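Local coordinates for hypothetical protein Atu2684 (PDB 2AXO) that is of unknown function but has a thioredoxin-like fold with a disulfide-forming CxxC pair, consistent with a thiol-disulfide redox role, at residues G44-T50 / T115-N121; L120-D124 / P247-V251; Y78-Y82 / L92-T98. One frame throughout, in Å; residues are numbered along the deposited sequence.

Contact 1: G44-T50 / T115-N121; sequences GVVELFT and TPQAILN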
ATOM      1  N   GLY A  44      20.793  14.413  10.212  1.00 11.06           N
ATOM      2  CA  GLY A  44      20.036  13.984   9.046  1.00  9.19           C
ATOM      3  C   GLY A  44      18.540  13.908   9.292  1.00  9.03           C
ATOM      4  O   GLY A  44      18.042  14.395  10.310  1.00  9.62           O
ATOM      5  N   VAL A  45      17.826  13.293   8.357  1.00  9.05           N
ATOM      6  CA  VAL A  45      16.382  13.151   8.453  1.00  8.72           C
ATOM      7  C   VAL A  45      15.963  11.690   8.558  1.00  8.08           C
ATOM      8  O   VAL A  45      16.421  10.839   7.790  1.00  7.16           O
ATOM      9  CB  VAL A  45      15.689  13.780   7.224  1.00 10.00           C
ATOM     10  CG1 VAL A  45      14.181  13.561   7.296  1.00 13.38           C
ATOM     11  CG2 VAL A  45      16.005  15.268   7.167  1.00 11.98           C
ATOM     12  N   VAL A  46      15.095  11.402   9.524  1.00  8.68           N
ATOM     13  CA  VAL A  46      14.595  10.044   9.715  1.00  7.99           C
ATOM     14  C   VAL A  46      13.073  10.050   9.625  1.00  8.53           C
ATOM     15  O   VAL A  46      12.400  10.610  10.477  1.00 10.08           O
ATOM     16  CB  VAL A  46      15.024   9.472  11.090  1.00  8.30           C
ATOM     17  CG1 VAL A  46      14.403   8.092  11.302  1.00  8.01           C
ATOM     18  CG2 VAL A  46      16.542   9.377  11.150  1.00  8.88           C
ATOM     19  N   GLU A  47      12.551   9.433   8.570  1.00  8.79           N
ATOM     20  CA  GLU A  47      11.121   9.352   8.347  1.00  9.74           C
ATOM     21  C   GLU A  47      10.671   7.924   8.557  1.00 11.06           C
ATOM     22  O   GLU A  47      11.003   7.034   7.776  1.00 10.19           O
ATOM     23  CB  GLU A  47      10.785   9.800   6.929  1.00  8.65           C
ATOM     24  CG  GLU A  47      11.038  11.270   6.701  1.00  8.84           C
ATOM     25  CD  GLU A  47      10.838  11.672   5.260  1.00  8.69           C
ATOM     26  OE1 GLU A  47      11.672  11.280   4.422  1.00  8.62           O
ATOM     27  OE2 GLU A  47       9.835  12.361   4.979  1.00  9.29           O
ATOM     28  N   LEU A  48       9.912   7.712   9.624  1.00 10.64           N
ATOM     29  CA  LEU A  48       9.425   6.385   9.966  1.00 11.01           C
ATOM     30  C   LEU A  48       7.991   6.146   9.526  1.00 10.49           C
ATOM     31  O   LEU A  48       7.099   6.945   9.817  1.00  9.42           O
ATOM     32  CB  LEU A  48       9.519   6.194  11.481  1.00 10.24           C
ATOM     33  CG  LEU A  48       8.865   4.952  12.084  1.00 12.11           C
ATOM     34  CD1 LEU A  48       9.691   3.717  11.750  1.00 11.33           C
ATOM     35  CD2 LEU A  48       8.756   5.130  13.593  1.00 12.90           C
ATOM     36  N   PHE A  49       7.775   5.045   8.814  1.00  9.44           N
ATOM     37  CA  PHE A  49       6.434   4.670   8.389  1.00  9.12           C
ATOM     38  C   PHE A  49       6.046   3.566   9.354  1.00 10.47           C
ATOM     39  O   PHE A  49       6.727   2.544   9.468  1.00 10.24           O
ATOM     40  CB  PHE A  49       6.439   4.213   6.931  1.00  9.07           C
ATOM     41  CG  PHE A  49       6.777   5.323   5.981  1.00  9.68           C
ATOM     42  CD1 PHE A  49       8.105   5.666   5.735  1.00 10.63           C
ATOM     43  CD2 PHE A  49       5.769   6.117   5.439  1.00  8.80           C
ATOM     44  CE1 PHE A  49       8.425   6.789   4.967  1.00 10.50           C
ATOM     45  CE2 PHE A  49       6.077   7.239   4.672  1.00  9.71           C
ATOM     46  CZ  PHE A  49       7.407   7.578   4.437  1.00  9.13           C
ATOM     47  N   THR A  50       4.949   3.799  10.067  1.00 11.24           N
ATOM     48  CA  THR A  50       4.497   2.885  11.103  1.00 11.60           C
ATOM     49  C   THR A  50       2.976   2.883  11.181  1.00 11.09           C
ATOM     50  O   THR A  50       2.307   3.441  10.324  1.00  9.34           O
ATOM     51  CB  THR A  50       5.079   3.358  12.460  1.00 13.06           C
ATOM     52  OG1 THR A  50       4.639   2.502  13.521  1.00 14.09           O
ATOM     53  CG2 THR A  50       4.643   4.797  12.741  1.00 13.45           C
ATOM     54  N   THR A 115       6.350  -2.258   7.176  1.00 13.87           N
ATOM     55  CA  THR A 115       6.427  -1.419   8.370  1.00 14.79           C
ATOM     56  C   THR A 115       6.985  -2.305   9.474  1.00 13.42           C
ATOM     57  O   THR A 115       6.685  -3.493   9.532  1.00 14.68           O
ATOM     58  CB  THR A 115       5.044  -0.865   8.824  1.00 16.35           C
ATOM     59  OG1 THR A 115       4.100  -1.937   8.913  1.00 17.00           O
ATOM     60  CG2 THR A 115       4.537   0.201   7.863  1.00 17.08           C
ATOM     61  N   PRO A 116       7.829  -1.742  10.352  1.00 14.45           N
ATOM     62  CA  PRO A 116       8.274  -0.347  10.345  1.00 13.06           C
ATOM     63  C   PRO A 116       9.455  -0.125   9.403  1.00 13.72           C
ATOM     64  O   PRO A 116      10.425  -0.891   9.410  1.00 15.39           O
ATOM     65  CB  PRO A 116       8.642  -0.103  11.805  1.00 13.16           C
ATOM     66  CG  PRO A 116       9.194  -1.428  12.219  1.00 15.09           C
ATOM     67  CD  PRO A 116       8.239  -2.419  11.597  1.00 13.67           C
ATOM     68  N   GLN A 117       9.364   0.923   8.592  1.00 11.42           N
ATOM     69  CA  GLN A 117      10.414   1.255   7.643  1.00  9.67           C
ATOM     70  C   GLN A 117      10.861   2.694   7.835  1.00 10.13           C
ATOM     71  O   GLN A 117      10.039   3.610   7.859  1.00  8.20           O
ATOM     72  CB  GLN A 117       9.913   1.087   6.208  1.00 10.37           C
ATOM     73  CG  GLN A 117      10.927   1.526   5.162  1.00  9.24           C
ATOM     74  CD  GLN A 117      10.394   1.424   3.748  1.00 11.25           C
ATOM     75  OE1 GLN A 117       9.409   2.069   3.396  1.00 10.70           O
ATOM     76  NE2 GLN A 117      11.052   0.616   2.925  1.00 11.72           N
ATOM     77  N   ALA A 118      12.164   2.896   7.979  1.00  9.99           N
ATOM     78  CA  ALA A 118      12.675   4.242   8.142  1.00 10.10           C
ATOM     79  C   ALA A 118      13.413   4.645   6.874  1.00  9.92           C
ATOM     80  O   ALA A 118      14.205   3.873   6.328  1.00 11.01           O
ATOM     81  CB  ALA A 118      13.607   4.322   9.349  1.00  9.75           C
ATOM     82  N   ILE A 119      13.125   5.850   6.399  1.00  8.32           N
ATOM     83  CA  ILE A 119      13.770   6.383   5.209  1.00  8.67           C
ATOM     84  C   ILE A 119      14.761   7.422   5.729  1.00  9.13           C
ATOM     85  O   ILE A 119      14.389   8.311   6.494  1.00  9.09           O
ATOM     86  CB  ILE A 119      12.728   7.042   4.261  1.00  7.82           C
ATOM     87  CG1 ILE A 119      11.664   6.012   3.850  1.00  7.81           C
ATOM     88  CG2 ILE A 119      13.423   7.624   3.037  1.00  6.36           C
ATOM     89  CD1 ILE A 119      12.214   4.809   3.084  1.00 10.50           C
ATOM     90  N   LEU A 120      16.025   7.298   5.332  1.00  6.92           N
ATOM     91  CA  LEU A 120      17.061   8.207   5.813  1.00  9.59           C
ATOM     92  C   LEU A 120      17.510   9.222   4.754  1.00 10.02           C
ATOM     93  O   LEU A 120      17.957   8.844   3.668  1.00  9.46           O
ATOM     94  CB  LEU A 120      18.253   7.381   6.317  1.00  9.80           C
ATOM     95  CG  LEU A 120      17.918   6.198   7.246  1.00  9.72           C
ATOM     96  CD1 LEU A 120      19.204   5.501   7.652  1.00 10.43           C
ATOM     97  CD2 LEU A 120      17.170   6.678   8.484  1.00 10.27           C
ATOM     98  N   ASN A 121      17.391  10.508   5.081  1.00  8.75           N
ATOM     99  CA  ASN A 121      17.754  11.597   4.166  1.00 10.00           C
ATOM    100  C   ASN A 121      17.079  11.420   2.808  1.00 10.40           C
ATOM    101  O   ASN A 121      17.570  11.921   1.796  1.00 10.91           O
ATOM    102  CB  ASN A 121      19.276  11.658   3.945  1.00  8.92           C
ATOM    103  CG  ASN A 121      20.044  12.152   5.162  1.00 10.29           C
ATOM    104  OD1 ASN A 121      21.272  12.303   5.110  1.00 15.27           O
ATOM    105  ND2 ASN A 121      19.341  12.402   6.256  1.00  7.53           N
TER
HETATM  106  O   HOH W   1      14.100  10.718   5.183  1.00 11.36           O
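The Phe49 ring meets its neighbour strand edge-on. Gln117 O lies in the ring plane, 3.5 Å from CD1, and Ile119 CG1 comes to the same edge, 3.5 Å from CE1; the ring stacks with that of Tyr78 on the strand beyond. Both side chains leave the same face, and with CG of Phe49 and CG1 of Ile119 each anti to its carbonyl carbon (chi1 -66° and -59°) ring edge and branch come together. Strands 45-50 and 117-120 run antiparallel, and Glu47 with Ile119 and Phe49 with Gln117 form the hydrogen-bonded pairs. Glu47 N reaches Ile119 O at 3.0 Å, Ile119 N returns to Glu47 O at 2.8 Å, and Asn121 N closes the end on Val45 O at 2.9 Å. Val46 CG2 packs alongside Leu120 CD2 (3.8 Å) by helix 131-143; on the same face, Leu48 CD1 lies beside Pro116 CB (4.0 Å), where helix 58-70 packs. Pro116 follows a cis peptide bond, and Thr115 touches Cys54 and Cys57. This matches the cis-proline loop of thioredoxin-like folds, so the ladder ties inner strand 45-50 to the segment against the disulfide, while buried Glu47 has its charge answered by Arg100.

Contact 2: L120-D124 / P247-V251; sequences LNGRD and PAAIV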
ATOM      1  N   LEU A 120      16.025   7.298   5.332  1.00  6.92           N
ATOM      2  CA  LEU A 120      17.061   8.207   5.813  1.00  9.59           C
ATOM      3  C   LEU A 120      17.510   9.222   4.754  1.00 10.02           C
ATOM      4  O   LEU A 120      17.957   8.844   3.668  1.00  9.46           O
ATOM      5  CB  LEU A 120      18.253   7.381   6.317  1.00  9.80           C
ATOM      6  CG  LEU A 120      17.918   6.198   7.246  1.00  9.72           C
ATOM      7  CD1 LEU A 120      19.204   5.501   7.652  1.00 10.43           C
ATOM      8  CD2 LEU A 120      17.170   6.678   8.484  1.00 10.27           C
ATOM      9  N   ASN A 121      17.391  10.508   5.081  1.00  8.75           N
ATOM     10  CA  ASN A 121      17.754  11.597   4.166  1.00 10.00           C
ATOM     11  C   ASN A 121      17.079  11.420   2.808  1.00 10.40           C
ATOM     12  O   ASN A 121      17.570  11.921   1.796  1.00 10.91           O
ATOM     13  CB  ASN A 121      19.276  11.658   3.945  1.00  8.92           C
ATOM     14  CG  ASN A 121      20.044  12.152   5.162  1.00 10.29           C
ATOM     15  OD1 ASN A 121      21.272  12.303   5.110  1.00 15.27           O
ATOM     16  ND2 ASN A 121      19.341  12.402   6.256  1.00  7.53           N
ATOM     17  N   GLY A 122      15.962  10.701   2.792  1.00 10.73           N
ATOM     18  CA  GLY A 122      15.255  10.461   1.549  1.00 11.27           C
ATOM     19  C   GLY A 122      16.075   9.665   0.545  1.00 11.46           C
ATOM     20  O   GLY A 122      15.673   9.545  -0.614  1.00 11.05           O
ATOM     21  N   ARG A 123      17.196   9.101   1.007  1.00 12.25           N
ATOM     22  CA  ARG A 123      18.137   8.344   0.166  1.00 14.40           C
ATOM     23  C   ARG A 123      18.140   6.817   0.280  1.00 13.52           C
ATOM     24  O   ARG A 123      18.504   6.137  -0.677  1.00 13.04           O
ATOM     25  CB  ARG A 123      19.576   8.815   0.440  1.00 14.90           C
ATOM     26  CG  ARG A 123      19.903  10.244   0.039  1.00 17.92           C
ATOM     27  CD  ARG A 123      21.322  10.612   0.482  1.00 15.06           C
ATOM     28  NE  ARG A 123      21.690  11.975   0.106  1.00 18.50           N
ATOM     29  CZ  ARG A 123      22.124  12.338  -1.097  1.00 15.52           C
ATOM     30  NH1 ARG A 123      22.258  11.435  -2.056  1.00 16.18           N
ATOM     31  NH2 ARG A 123      22.417  13.611  -1.347  1.00 19.47           N
ATOM     32  N   ASP A 124      17.760   6.276   1.434  1.00 13.11           N
ATOM     33  CA  ASP A 124      17.778   4.828   1.623  1.00 13.86           C
ATOM     34  C   ASP A 124      16.808   4.401   2.721  1.00 14.88           C
ATOM     35  O   ASP A 124      16.280   5.240   3.454  1.00 13.29           O
ATOM     36  CB  ASP A 124      19.197   4.386   1.990  1.00 16.12           C
ATOM     37  CG  ASP A 124      19.431   2.897   1.766  1.00 19.30           C
ATOM     38  OD1 ASP A 124      20.493   2.400   2.192  1.00 26.69           O
ATOM     39  OD2 ASP A 124      18.567   2.233   1.166  1.00 18.96           O
ATOM     40  N   PRO A 247       9.918  11.350  -4.502  1.00 12.80           N
ATOM     41  CA  PRO A 247      10.809  11.886  -3.465  1.00 13.36           C
ATOM     42  C   PRO A 247      12.207  11.282  -3.473  1.00 12.84           C
ATOM     43  O   PRO A 247      12.365  10.064  -3.464  1.00 14.01           O
ATOM     44  CB  PRO A 247      10.052  11.592  -2.169  1.00 13.08           C
ATOM     45  CG  PRO A 247       9.242  10.365  -2.516  1.00 13.73           C
ATOM     46  CD  PRO A 247       8.732  10.723  -3.893  1.00 12.64           C
ATOM     47  N   ALA A 248      13.218  12.144  -3.492  1.00 12.70           N
ATOM     48  CA  ALA A 248      14.601  11.693  -3.501  1.00 11.08           C
ATOM     49  C   ALA A 248      15.398  12.348  -2.367  1.00 10.37           C
ATOM     50  O   ALA A 248      14.824  12.800  -1.371  1.00 10.92           O
ATOM     51  CB  ALA A 248      15.237  11.994  -4.851  1.00 14.48           C
ATOM     52  N   ALA A 249      16.716  12.407  -2.516  1.00  9.34           N
ATOM     53  CA  ALA A 249      17.577  12.977  -1.480  1.00  7.12           C
ATOM     54  C   ALA A 249      17.107  14.311  -0.905  1.00  8.81           C
ATOM     55  O   ALA A 249      16.710  15.217  -1.631  1.00 10.26           O
ATOM     56  CB  ALA A 249      19.004  13.125  -2.013  1.00  9.84           C
ATOM     57  N   ILE A 250      17.148  14.405   0.420  1.00  8.80           N
ATOM     58  CA  ILE A 250      16.783  15.618   1.133  1.00  8.45           C
ATOM     59  C   ILE A 250      18.138  16.249   1.439  1.00 10.99           C
ATOM     60  O   ILE A 250      18.962  15.643   2.126  1.00  9.75           O
ATOM     61  CB  ILE A 250      16.034  15.281   2.438  1.00  7.64           C
ATOM     62  CG1 ILE A 250      14.720  14.576   2.097  1.00  6.74           C
ATOM     63  CG2 ILE A 250      15.783  16.550   3.250  1.00  4.41           C
ATOM     64  CD1 ILE A 250      13.971  14.010   3.296  1.00  8.58           C
ATOM     65  N   VAL A 251      18.374  17.449   0.916  1.00  9.93           N
ATOM     66  CA  VAL A 251      19.665  18.116   1.086  1.00 10.40           C
ATOM     67  C   VAL A 251      19.715  19.172   2.186  1.00 10.51           C
ATOM     68  O   VAL A 251      20.776  19.741   2.466  1.00 11.38           O
ATOM     69  CB  VAL A 251      20.123  18.759  -0.244  1.00 10.68           C
ATOM     70  CG1 VAL A 251      20.221  17.693  -1.328  1.00 13.11           C
ATOM     71  CG2 VAL A 251      19.161  19.847  -0.659  1.00 10.96           C
TER
HETATM   72  O   HOH W   2      14.462   8.270  -2.785  1.00 11.98           O
HETATM   73  O   HOH W   3      21.111  14.214   1.583  1.00 21.57           O
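The guanidinium of Arg123 lies flat against the methyl of Ala249, beside the tight turn of a beta hairpin with a classic bulge, in which Arg123 and Asp124 together face Leu120. Ala249 CB sits over the centre of the guanidinium plane, 3.3 Å from Arg123 CZ, an apolar cover for one face of the charged group. The side chain gets there by running out extended from CG to NE, with CG already alongside Ala249 CB at 3.6 Å, before the guanidinium turns at the end to present its face. At the edge of the group a water in its plane accepts from Arg123 NE at 2.7 Å and lies next to Ile250 O, and Gln146 O gives NE a further, weak partner. Helix 131-143 also touches this arginine through Phe141.

Next to the arginine the turn itself docks on strand 247-251. Asn121 and Gly122 both have left-handed backbone angles, and Arg123 N closes the turn on Leu120 O. Lacking a side chain, Gly122 lets the two backbones come close, its CA 4.6 Å from Ala249 CA. Ile250 leans over the turn: its CD1 is 3.9 Å from Gly122 N, and the same side chain continues onto Val45, Glu47 and Tyr104. The hairpin of the thioredoxin-like sheet is thereby joined to the edge strand of the antiparallel sheet that includes strands 172-186 and 232-241.

One direct hydrogen bond links the two backbones, from Ile250 N to Asn121 O at 2.9 Å; it is nearly straight at hydrogen (165°), yet the donor stands 46° above the carbonyl plane. Further along, a single water donates to both Gly122 O and Pro247 O, 2.8 Å from each.

Contact 3: Y78-Y82 / L92-T98; sequences YHVDY and LASKENT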
ATOM      1  N   TYR A  78       5.148   8.760  10.019  1.00  8.84           N
ATOM      2  CA  TYR A  78       4.043   8.728   9.065  1.00 10.34           C
ATOM      3  C   TYR A  78       3.210   7.469   9.274  1.00 12.03           C
ATOM      4  O   TYR A  78       3.633   6.376   8.900  1.00 12.94           O
ATOM      5  CB  TYR A  78       4.542   8.709   7.618  1.00 10.61           C
ATOM      6  CG  TYR A  78       5.303   9.936   7.178  1.00  9.09           C
ATOM      7  CD1 TYR A  78       6.665  10.065   7.441  1.00 11.20           C
ATOM      8  CD2 TYR A  78       4.667  10.959   6.474  1.00 11.45           C
ATOM      9  CE1 TYR A  78       7.376  11.181   7.013  1.00 10.91           C
ATOM     10  CE2 TYR A  78       5.368  12.082   6.043  1.00 10.16           C
ATOM     11  CZ  TYR A  78       6.720  12.186   6.315  1.00  9.97           C
ATOM     12  OH  TYR A  78       7.421  13.291   5.899  1.00 11.69           O
ATOM     13  N   HIS A  79       2.027   7.615   9.857  1.00 12.57           N
ATOM     14  CA  HIS A  79       1.167   6.458  10.072  1.00 13.14           C
ATOM     15  C   HIS A  79       0.510   6.049   8.760  1.00 13.48           C
ATOM     16  O   HIS A  79      -0.189   6.847   8.134  1.00 13.39           O
ATOM     17  CB  HIS A  79       0.097   6.772  11.119  1.00 13.49           C
ATOM     18  CG  HIS A  79       0.624   6.839  12.519  1.00 14.99           C
ATOM     19  ND1 HIS A  79       1.487   7.825  12.945  1.00 17.72           N
ATOM     20  CD2 HIS A  79       0.413   6.036  13.589  1.00 13.97           C
ATOM     21  CE1 HIS A  79       1.785   7.628  14.218  1.00 15.25           C
ATOM     22  NE2 HIS A  79       1.146   6.549  14.632  1.00 19.28           N
ATOM     23  N   VAL A  80       0.748   4.806   8.346  1.00 15.10           N
ATOM     24  CA  VAL A  80       0.183   4.278   7.104  1.00 15.99           C
ATOM     25  C   VAL A  80      -1.229   3.742   7.331  1.00 18.07           C
ATOM     26  O   VAL A  80      -1.597   3.392   8.451  1.00 18.16           O
ATOM     27  CB  VAL A  80       1.076   3.158   6.522  1.00 16.83           C
ATOM     28  CG1 VAL A  80       2.428   3.737   6.142  1.00 17.32           C
ATOM     29  CG2 VAL A  80       1.243   2.032   7.538  1.00 15.36           C
ATOM     30  N   ASP A  81      -2.023   3.672   6.268  1.00 19.82           N
ATOM     31  CA  ASP A  81      -3.396   3.206   6.412  1.00 21.35           C
ATOM     32  C   ASP A  81      -3.629   1.729   6.126  1.00 22.17           C
ATOM     33  O   ASP A  81      -4.723   1.221   6.365  1.00 23.72           O
ATOM     34  CB  ASP A  81      -4.328   4.044   5.524  1.00 23.01           C
ATOM     35  CG  ASP A  81      -4.092   3.814   4.042  1.00 23.63           C
ATOM     36  OD1 ASP A  81      -3.113   3.127   3.681  1.00 22.99           O
ATOM     37  OD2 ASP A  81      -4.889   4.328   3.231  1.00 25.76           O
ATOM     38  N   TYR A  82      -2.613   1.022   5.645  1.00 21.18           N
ATOM     39  CA  TYR A  82      -2.830  -0.377   5.324  1.00 21.89           C
ATOM     40  C   TYR A  82      -2.838  -1.376   6.477  1.00 21.41           C
ATOM     41  O   TYR A  82      -2.694  -2.579   6.269  1.00 22.24           O
ATOM     42  CB  TYR A  82      -1.862  -0.821   4.220  1.00 21.65           C
ATOM     43  CG  TYR A  82      -0.391  -0.570   4.458  1.00 21.03           C
ATOM     44  CD1 TYR A  82       0.335  -1.355   5.349  1.00 21.13           C
ATOM     45  CD2 TYR A  82       0.295   0.379   3.705  1.00 20.10           C
ATOM     46  CE1 TYR A  82       1.716  -1.212   5.472  1.00 18.85           C
ATOM     47  CE2 TYR A  82       1.669   0.535   3.819  1.00 16.48           C
ATOM     48  CZ  TYR A  82       2.375  -0.266   4.697  1.00 17.18           C
ATOM     49  OH  TYR A  82       3.742  -0.152   4.769  1.00 13.99           O
ATOM     50  N   LEU A  92      -4.541   8.370  13.248  1.00 31.93           N
ATOM     51  CA  LEU A  92      -3.333   9.089  12.866  1.00 29.51           C
ATOM     52  C   LEU A  92      -2.856   8.701  11.473  1.00 27.55           C
ATOM     53  O   LEU A  92      -1.927   9.305  10.942  1.00 26.84           O
ATOM     54  CB  LEU A  92      -2.215   8.817  13.874  1.00 29.48           C
ATOM     55  CG  LEU A  92      -2.306   9.539  15.217  1.00 30.64           C
ATOM     56  CD1 LEU A  92      -1.283   8.966  16.180  1.00 30.62           C
ATOM     57  CD2 LEU A  92      -2.076  11.026  14.998  1.00 30.53           C
ATOM     58  N   ALA A  93      -3.494   7.695  10.887  1.00 25.69           N
ATOM     59  CA  ALA A  93      -3.111   7.228   9.560  1.00 25.30           C
ATOM     60  C   ALA A  93      -3.802   8.002   8.452  1.00 25.00           C
ATOM     61  O   ALA A  93      -4.820   8.656   8.675  1.00 24.68           O
ATOM     62  CB  ALA A  93      -3.424   5.743   9.421  1.00 25.08           C
ATOM     63  N   SER A  94      -3.240   7.923   7.250  1.00 23.16           N
ATOM     64  CA  SER A  94      -3.823   8.595   6.102  1.00 20.84           C
ATOM     65  C   SER A  94      -3.315   7.965   4.813  1.00 20.69           C
ATOM     66  O   SER A  94      -2.230   7.375   4.767  1.00 17.69           O
ATOM     67  CB  SER A  94      -3.489  10.089   6.109  1.00 21.03           C
ATOM     68  OG  SER A  94      -2.183  10.323   5.625  1.00 17.87           O
ATOM     69  N   LYS A  95      -4.116   8.106   3.767  1.00 19.33           N
ATOM     70  CA  LYS A  95      -3.792   7.573   2.457  1.00 20.96           C
ATOM     71  C   LYS A  95      -2.586   8.325   1.901  1.00 19.57           C
ATOM     72  O   LYS A  95      -1.735   7.746   1.230  1.00 18.60           O
ATOM     73  CB  LYS A  95      -5.008   7.737   1.538  1.00 22.12           C
ATOM     74  CG  LYS A  95      -5.031   6.830   0.321  1.00 28.24           C
ATOM     75  CD  LYS A  95      -4.198   7.378  -0.816  1.00 30.39           C
ATOM     76  CE  LYS A  95      -4.297   6.481  -2.043  1.00 33.71           C
ATOM     77  NZ  LYS A  95      -3.791   5.101  -1.776  1.00 33.80           N
ATOM     78  N   GLU A  96      -2.517   9.619   2.198  1.00 19.14           N
ATOM     79  CA  GLU A  96      -1.418  10.460   1.734  1.00 18.86           C
ATOM     80  C   GLU A  96      -0.082   9.980   2.290  1.00 16.96           C
ATOM     81  O   GLU A  96       0.930   9.997   1.593  1.00 15.79           O
ATOM     82  CB  GLU A  96      -1.658  11.918   2.137  1.00 23.48           C
ATOM     83  CG  GLU A  96      -2.788  12.610   1.372  1.00 29.16           C
ATOM     84  CD  GLU A  96      -4.134  11.936   1.571  1.00 32.02           C
ATOM     85  OE1 GLU A  96      -4.563  11.790   2.735  1.00 32.87           O
ATOM     86  OE2 GLU A  96      -4.767  11.552   0.564  1.00 34.58           O
ATOM     87  N   ASN A  97      -0.076   9.555   3.550  1.00 17.26           N
ATOM     88  CA  ASN A  97       1.152   9.063   4.157  1.00 15.44           C
ATOM     89  C   ASN A  97       1.595   7.792   3.464  1.00 14.32           C
ATOM     90  O   ASN A  97       2.778   7.597   3.197  1.00 13.92           O
ATOM     91  CB  ASN A  97       0.953   8.766   5.638  1.00 14.74           C
ATOM     92  CG  ASN A  97       0.912  10.011   6.474  1.00 12.07           C
ATOM     93  OD1 ASN A  97       1.241  11.092   5.997  1.00 14.11           O
ATOM     94  ND2 ASN A  97       0.518   9.870   7.736  1.00 10.68           N
ATOM     95  N   THR A  98       0.640   6.913   3.190  1.00 14.27           N
ATOM     96  CA  THR A  98       0.975   5.671   2.525  1.00 13.62           C
ATOM     97  C   THR A  98       1.512   5.980   1.128  1.00 13.93           C
ATOM     98  O   THR A  98       2.485   5.373   0.684  1.00 13.69           O
ATOM     99  CB  THR A  98      -0.247   4.734   2.432  1.00 15.23           C
ATOM    100  OG1 THR A  98      -0.803   4.545   3.741  1.00 12.78           O
ATOM    101  CG2 THR A  98       0.166   3.377   1.873  1.00 15.83           C
TER
HETATM  102  O   HOH W   4       0.850  10.067  10.992  1.00 13.77           O
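His79 O is gripped from the beginning of helix 95-107. Asn97 ND2 donates to it at 3.1 Å with an N-H...O angle of 161°, keeping the oxygen in its own amide plane. Ser94 N adds a weak, longer bond, and Ala93 CA brings a C-H to the same oxygen at 3.3 Å. The Asn97 amide stands almost perpendicular to the Tyr78 ring and meets it at the edge, with OD1 3.5 Å from Tyr78 CD2; its ND2 also donates to Val203 O.

Next along the chain, Thr98 OG1 donates to Asp81 OD1 at 2.7 Å, arriving steeply from above the carboxylate plane, 66° out of it. Asp81 CG sits between backbone N and carbonyl carbon (chi1 68°), which turns the carboxylate back over the first helical turn, where OD2 lies near Lys95 CA. A negative charge at this N-terminal helix end would probably be stabilised by the helix dipole, and Lys95 of the second subunit makes a weak, long ion pair with OD2. The Thr98 methyl points to the Tyr82 ring edge, CG2 to CD2 3.5 Å, while Val80 CG2 covers one Tyr82 face; the hydroxyl of Tyr82 bonds to Gln101.

Ahead of the helix, Leu92 CB lies over the centre of the His79 ring, a CH-pi contact 3.8 Å from the centroid, and Tyr199 meets that ring edge-to-face. A water accepts from His79 N and donates to Leu92 O, both at 2.9 Å. Ser94 is the N-cap, its OG accepting from Asn97 N.

Tyr82 and Thr98 also pack on Tyr102 of the second subunit, so the corner borders the dimer interface. A capped helix start held against a strand end belongs here to the connection from the edge strand of a thioredoxin-like sheet into its next helix.

Contact 1 is the centre of the set. It shares Leu120 and Asn121 with contact 2, the centres 10 Å apart, and Ile250 CD1 lies 3.7 Å from Glu47 OE1. Contact 3, nested within the chain loop that contact 1 closes, lies about 13 Å from it between centres; the two join through neighbouring strands, with Leu48 O 2.7 Å from Tyr78 N. Thr115 CG2 comes within 3.2 Å of Tyr82 OH, so contact 3 borders the cis-proline loop that lies against the Cys54-Cys57 disulfide. Contacts 2 and 3 do not touch, their centres 19 Å apart: contact 2 uses edge strand 247-257 of the antiparallel sheet; contact 3 touches its strands 172-186 and 196-212 and also borders the second subunit.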